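Local coordinates for protein mandelate racemase/muconate lactonizing enzyme (Jannaschia sp., PDB 4J3Z) that is probably an enolase-superfamily enzyme of the mandelate racemase/muconate lactonizing group, acting on a carboxylate substrate, though its exact reaction is not established, at residues D[314-326]-D[346-360]. Residues are numbered along the deposited sequence; the frame is centred on the assembly and turned at random.
Sequences GPVEWAANVHLGV and VTGRPRVENGFVAAP
The helix that starts at P315 lies against a hairpin-like excursion, 346-360, which passes P315 and A319 at R349 and P350, turns back at E353-F356 (type I') and returns to V326 at A359, where the CA atoms are 6.1 Å apart. W318 makes the largest single contribution. With CG anti to the backbone N (chi1 159°), its indole reaches out to touch both arms. NE1 donates to P350 O over 2.8 Å, with an N-H...O angle of 156°; the oxygen lies close to the ring plane, while the donor is tilted 24° from the carbonyl plane. At the far edge CH2 lies 3.6 Å from V357 CG2, and V352 CG2 approaches the same end obliquely, the two side chains running at about a right angle. The P350 ring sits obliquely above the pyrrole end, its CD 3.6 Å from W318 CD1, on the side where V322 CG2 covers the rim of the face. R349 lays CG against W318 CD1 at 3.5 Å; a bend at chi3 then brings its guanidinium obliquely beside the indole, on the side away from the P350 ring, with NH2 salt-bridged to E338 and NE to E343. At the two ends, P315 CB touches V346 CG2 at 3.6 Å, and P360 touches both V322 CG1 and H323, its CD over one face of the imidazole, toward the rim. V326 closes the row on A359 CB. Strand 356-358 pairs antiparallel with barrel strand 125-131, so the arrangement packs a helix of the enolase-type modified TIM barrel against the C-terminal segment returning to its first strand.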
loop_
_atom_site.group_PDB
_atom_site.type_symbol
_atom_site.label_atom_id
_atom_site.label_comp_id
_atom_site.label_asym_id
_atom_site.label_seq_id
_atom_site.Cartn_x
_atom_site.Cartn_y
_atom_site.Cartn_z
ATOM N N GLY D 314 -7.184 -20.173 -36.957
ATOM C CA GLY D 314 -7.452 -21.466 -37.588
ATOM C C GLY D 314 -7.477 -22.710 -36.715
ATOM O O GLY D 314 -7.418 -22.626 -35.488
ATOM N N PRO D 315 -7.552 -23.889 -37.356
ATOM C CA PRO D 315 -7.705 -25.147 -36.639
ATOM C C PRO D 315 -6.405 -25.672 -35.999
ATOM O O PRO D 315 -6.450 -26.622 -35.205
ATOM C CB PRO D 315 -8.198 -26.097 -37.727
ATOM C CG PRO D 315 -7.615 -25.571 -38.988
ATOM C CD PRO D 315 -7.489 -24.084 -38.819
ATOM N N VAL D 316 -5.268 -25.061 -36.330
ATOM C CA VAL D 316 -4.012 -25.437 -35.688
ATOM C C VAL D 316 -3.898 -24.814 -34.295
ATOM O O VAL D 316 -3.706 -25.541 -33.312
ATOM C CB VAL D 316 -2.766 -25.165 -36.565
ATOM C CG1 VAL D 316 -1.509 -25.593 -35.829
ATOM C CG2 VAL D 316 -2.859 -25.932 -37.880
ATOM N N GLU D 317 -4.037 -23.491 -34.196
ATOM C CA GLU D 317 -4.105 -22.827 -32.885
ATOM C C GLU D 317 -5.243 -23.389 -32.015
ATOM O O GLU D 317 -5.112 -23.451 -30.787
ATOM C CB GLU D 317 -4.249 -21.307 -33.031
ATOM C CG GLU D 317 -4.145 -20.523 -31.724
ATOM C CD GLU D 317 -4.381 -19.030 -31.904
ATOM O OE1 GLU D 317 -5.527 -18.638 -32.200
ATOM O OE2 GLU D 317 -3.421 -18.234 -31.742
ATOM N N TRP D 318 -6.349 -23.780 -32.656
ATOM C CA TRP D 318 -7.476 -24.435 -31.980
ATOM C C TRP D 318 -7.050 -25.741 -31.329
ATOM O O TRP D 318 -7.277 -25.941 -30.135
ATOM C CB TRP D 318 -8.636 -24.670 -32.956
ATOM C CG TRP D 318 -9.638 -25.755 -32.543
ATOM C CD1 TRP D 318 -9.870 -26.940 -33.184
ATOM C CD2 TRP D 318 -10.523 -25.733 -31.413
ATOM N NE1 TRP D 318 -10.840 -27.656 -32.525
ATOM C CE2 TRP D 318 -11.262 -26.938 -31.438
ATOM C CE3 TRP D 318 -10.760 -24.817 -30.381
ATOM C CZ2 TRP D 318 -12.223 -27.246 -30.477
ATOM C CZ3 TRP D 318 -11.720 -25.124 -29.425
ATOM C CH2 TRP D 318 -12.437 -26.331 -29.480
ATOM N N ALA D 319 -6.428 -26.621 -32.115
ATOM C CA ALA D 319 -5.859 -27.865 -31.592
ATOM C C ALA D 319 -4.963 -27.575 -30.396
ATOM O O ALA D 319 -5.239 -28.052 -29.301
ATOM C CB ALA D 319 -5.093 -28.604 -32.675
ATOM N N ALA D 320 -3.921 -26.764 -30.614
ATOM C CA ALA D 320 -2.963 -26.362 -29.574
ATOM C C ALA D 320 -3.642 -25.900 -28.288
ATOM O O ALA D 320 -3.221 -26.292 -27.201
ATOM C CB ALA D 320 -2.027 -25.280 -30.104
ATOM N N ASN D 321 -4.684 -25.070 -28.416
ATOM C CA ASN D 321 -5.560 -24.712 -27.290
ATOM C C ASN D 321 -6.124 -25.937 -26.609
ATOM O O ASN D 321 -6.109 -26.029 -25.384
ATOM C CB ASN D 321 -6.760 -23.877 -27.756
ATOM C CG ASN D 321 -6.359 -22.561 -28.370
ATOM O OD1 ASN D 321 -5.288 -22.016 -28.072
ATOM N ND2 ASN D 321 -7.220 -22.035 -29.238
ATOM N N VAL D 322 -6.646 -26.866 -27.408
ATOM C CA VAL D 322 -7.399 -27.989 -26.863
ATOM C C VAL D 322 -6.479 -28.827 -26.000
ATOM O O VAL D 322 -6.839 -29.183 -24.882
ATOM C CB VAL D 322 -8.097 -28.818 -27.968
ATOM C CG1 VAL D 322 -8.383 -30.246 -27.513
ATOM C CG2 VAL D 322 -9.371 -28.122 -28.412
ATOM N N HIS D 323 -5.277 -29.083 -26.510
ATOM C CA HIS D 323 -4.280 -29.875 -25.810
ATOM C C HIS D 323 -3.776 -29.215 -24.532
ATOM O O HIS D 323 -3.637 -29.882 -23.508
ATOM C CB HIS D 323 -3.114 -30.190 -26.740
ATOM C CG HIS D 323 -3.405 -31.290 -27.707
ATOM N ND1 HIS D 323 -3.161 -32.613 -27.419
ATOM C CD2 HIS D 323 -3.919 -31.265 -28.958
ATOM C CE1 HIS D 323 -3.507 -33.358 -28.454
ATOM N NE2 HIS D 323 -3.969 -32.564 -29.402
ATOM N N LEU D 324 -3.485 -27.917 -24.589
ATOM C CA LEU D 324 -3.152 -27.166 -23.380
ATOM C C LEU D 324 -4.323 -27.188 -22.404
ATOM O O LEU D 324 -4.128 -27.251 -21.186
ATOM C CB LEU D 324 -2.753 -25.728 -23.717
ATOM C CG LEU D 324 -2.701 -24.669 -22.610
ATOM C CD1 LEU D 324 -1.714 -25.033 -21.521
ATOM C CD2 LEU D 324 -2.376 -23.295 -23.183
ATOM N N GLY D 325 -5.537 -27.139 -22.950
ATOM C CA GLY D 325 -6.758 -27.144 -22.147
ATOM C C GLY D 325 -6.977 -28.458 -21.425
ATOM O O GLY D 325 -7.541 -28.485 -20.331
ATOM N N VAL D 326 -6.528 -29.552 -22.036
ATOM C CA VAL D 326 -6.680 -30.877 -21.444
ATOM C C VAL D 326 -5.893 -30.976 -20.143
ATOM O O VAL D 326 -6.320 -31.637 -19.188
ATOM C CB VAL D 326 -6.226 -31.986 -22.409
ATOM C CG1 VAL D 326 -6.267 -33.348 -21.725
ATOM C CG2 VAL D 326 -7.098 -31.998 -23.652
ATOM N N VAL D 346 -7.795 -29.037 -42.301
ATOM C CA VAL D 346 -7.027 -30.133 -41.708
ATOM C C VAL D 346 -7.874 -31.409 -41.637
ATOM O O VAL D 346 -9.101 -31.350 -41.773
ATOM C CB VAL D 346 -6.509 -29.767 -40.293
ATOM C CG1 VAL D 346 -5.380 -28.738 -40.365
ATOM C CG2 VAL D 346 -7.643 -29.263 -39.413
ATOM N N THR D 347 -7.225 -32.560 -41.460
ATOM C CA THR D 347 -7.932 -33.750 -40.978
ATOM C C THR D 347 -7.428 -34.073 -39.562
ATOM O O THR D 347 -6.221 -34.159 -39.330
ATOM C CB THR D 347 -7.817 -34.975 -41.916
ATOM O OG1 THR D 347 -6.506 -35.552 -41.828
ATOM C CG2 THR D 347 -8.137 -34.598 -43.380
ATOM N N GLY D 348 -8.355 -34.208 -38.616
ATOM C CA GLY D 348 -7.996 -34.496 -37.223
ATOM C C GLY D 348 -8.441 -33.445 -36.222
ATOM O O GLY D 348 -8.355 -33.652 -35.013
ATOM N N ARG D 349 -8.910 -32.309 -36.724
ATOM C CA ARG D 349 -9.407 -31.229 -35.885
ATOM C C ARG D 349 -10.291 -31.749 -34.744
ATOM O O ARG D 349 -11.179 -32.572 -34.978
ATOM C CB ARG D 349 -10.208 -30.248 -36.733
ATOM C CG ARG D 349 -10.463 -28.904 -36.074
ATOM C CD ARG D 349 -11.434 -28.072 -36.893
ATOM N NE ARG D 349 -12.793 -28.580 -36.754
ATOM C CZ ARG D 349 -13.650 -28.171 -35.826
ATOM N NH1 ARG D 349 -14.863 -28.708 -35.768
ATOM N NH2 ARG D 349 -13.288 -27.233 -34.948
ATOM N N PRO D 350 -10.038 -31.279 -33.503
ATOM C CA PRO D 350 -10.928 -31.616 -32.397
ATOM C C PRO D 350 -12.329 -31.052 -32.650
ATOM O O PRO D 350 -12.473 -29.894 -33.053
ATOM C CB PRO D 350 -10.277 -30.921 -31.195
ATOM C CG PRO D 350 -8.852 -30.699 -31.593
ATOM C CD PRO D 350 -8.915 -30.428 -33.064
ATOM N N ARG D 351 -13.348 -31.876 -32.429
ATOM C CA ARG D 351 -14.731 -31.464 -32.677
ATOM C C ARG D 351 -15.452 -31.160 -31.373
ATOM O O ARG D 351 -15.412 -31.956 -30.432
ATOM C CB ARG D 351 -15.497 -32.544 -33.447
ATOM C CG ARG D 351 -14.652 -33.338 -34.425
ATOM C CD ARG D 351 -15.415 -34.517 -35.011
ATOM N NE ARG D 351 -15.946 -34.205 -36.337
ATOM C CZ ARG D 351 -16.201 -35.109 -37.285
ATOM N NH1 ARG D 351 -15.979 -36.400 -37.065
ATOM N NH2 ARG D 351 -16.679 -34.720 -38.463
ATOM N N VAL D 352 -16.094 -30.001 -31.308
ATOM C CA VAL D 352 -17.013 -29.725 -30.212
ATOM C C VAL D 352 -18.248 -30.583 -30.455
ATOM O O VAL D 352 -18.977 -30.372 -31.423
ATOM C CB VAL D 352 -17.397 -28.238 -30.139
ATOM C CG1 VAL D 352 -18.516 -28.016 -29.127
ATOM C CG2 VAL D 352 -16.176 -27.388 -29.811
ATOM N N GLU D 353 -18.452 -31.576 -29.595
ATOM C CA GLU D 353 -19.628 -32.435 -29.681
ATOM C C GLU D 353 -20.420 -32.303 -28.379
ATOM O O GLU D 353 -19.913 -32.619 -27.291
ATOM C CB GLU D 353 -19.234 -33.896 -29.989
ATOM C CG GLU D 353 -18.371 -34.047 -31.247
ATOM C CD GLU D 353 -18.535 -35.385 -31.955
ATOM O OE1 GLU D 353 -17.849 -36.366 -31.586
ATOM O OE2 GLU D 353 -19.342 -35.454 -32.906
ATOM N N ASN D 354 -21.641 -31.785 -28.500
ATOM C CA ASN D 354 -22.513 -31.481 -27.353
ATOM C C ASN D 354 -21.897 -30.511 -26.343
ATOM O O ASN D 354 -21.802 -30.828 -25.155
ATOM C CB ASN D 354 -22.979 -32.768 -26.650
ATOM C CG ASN D 354 -24.088 -33.478 -27.399
ATOM O OD1 ASN D 354 -24.335 -33.209 -28.576
ATOM N ND2 ASN D 354 -24.768 -34.394 -26.716
ATOM N N GLY D 355 -21.482 -29.337 -26.825
ATOM C CA GLY D 355 -20.905 -28.278 -25.976
ATOM C C GLY D 355 -19.534 -28.542 -25.357
ATOM O O GLY D 355 -19.006 -27.693 -24.631
ATOM N N PHE D 356 -18.960 -29.713 -25.638
ATOM C CA PHE D 356 -17.676 -30.131 -25.071
ATOM C C PHE D 356 -16.761 -30.739 -26.132
ATOM O O PHE D 356 -17.228 -31.276 -27.145
ATOM C CB PHE D 356 -17.881 -31.157 -23.935
ATOM C CG PHE D 356 -18.379 -30.558 -22.640
ATOM C CD1 PHE D 356 -19.731 -30.257 -22.459
ATOM C CD2 PHE D 356 -17.503 -30.310 -21.597
ATOM C CE1 PHE D 356 -20.193 -29.704 -21.268
ATOM C CE2 PHE D 356 -17.953 -29.763 -20.396
ATOM C CZ PHE D 356 -19.298 -29.464 -20.227
ATOM N N VAL D 357 -15.456 -30.645 -25.890
ATOM C CA VAL D 357 -14.447 -31.307 -26.708
ATOM C C VAL D 357 -13.820 -32.386 -25.849
ATOM O O VAL D 357 -13.555 -32.154 -24.672
ATOM C CB VAL D 357 -13.319 -30.339 -27.138
ATOM C CG1 VAL D 357 -12.564 -30.896 -28.341
ATOM C CG2 VAL D 357 -13.867 -28.955 -27.434
ATOM N N ALA D 358 -13.586 -33.560 -26.429
ATOM C CA ALA D 358 -12.945 -34.655 -25.703
ATOM C C ALA D 358 -11.460 -34.621 -26.002
ATOM O O ALA D 358 -11.055 -34.281 -27.120
ATOM C CB ALA D 358 -13.545 -35.995 -26.110
ATOM N N ALA D 359 -10.653 -34.968 -25.003
ATOM C CA ALA D 359 -9.203 -35.058 -25.162
ATOM C C ALA D 359 -8.831 -35.943 -26.356
ATOM O O ALA D 359 -9.216 -37.113 -26.395
ATOM C CB ALA D 359 -8.565 -35.580 -23.886
ATOM N N PRO D 360 -8.098 -35.379 -27.341
ATOM C CA PRO D 360 -7.713 -36.106 -28.564
ATOM C C PRO D 360 -6.833 -37.343 -28.305
ATOM O O PRO D 360 -6.235 -37.481 -27.228
ATOM C CB PRO D 360 -6.958 -35.051 -29.385
ATOM C CG PRO D 360 -7.425 -33.735 -28.846
ATOM C CD PRO D 360 -7.653 -33.973 -27.383
#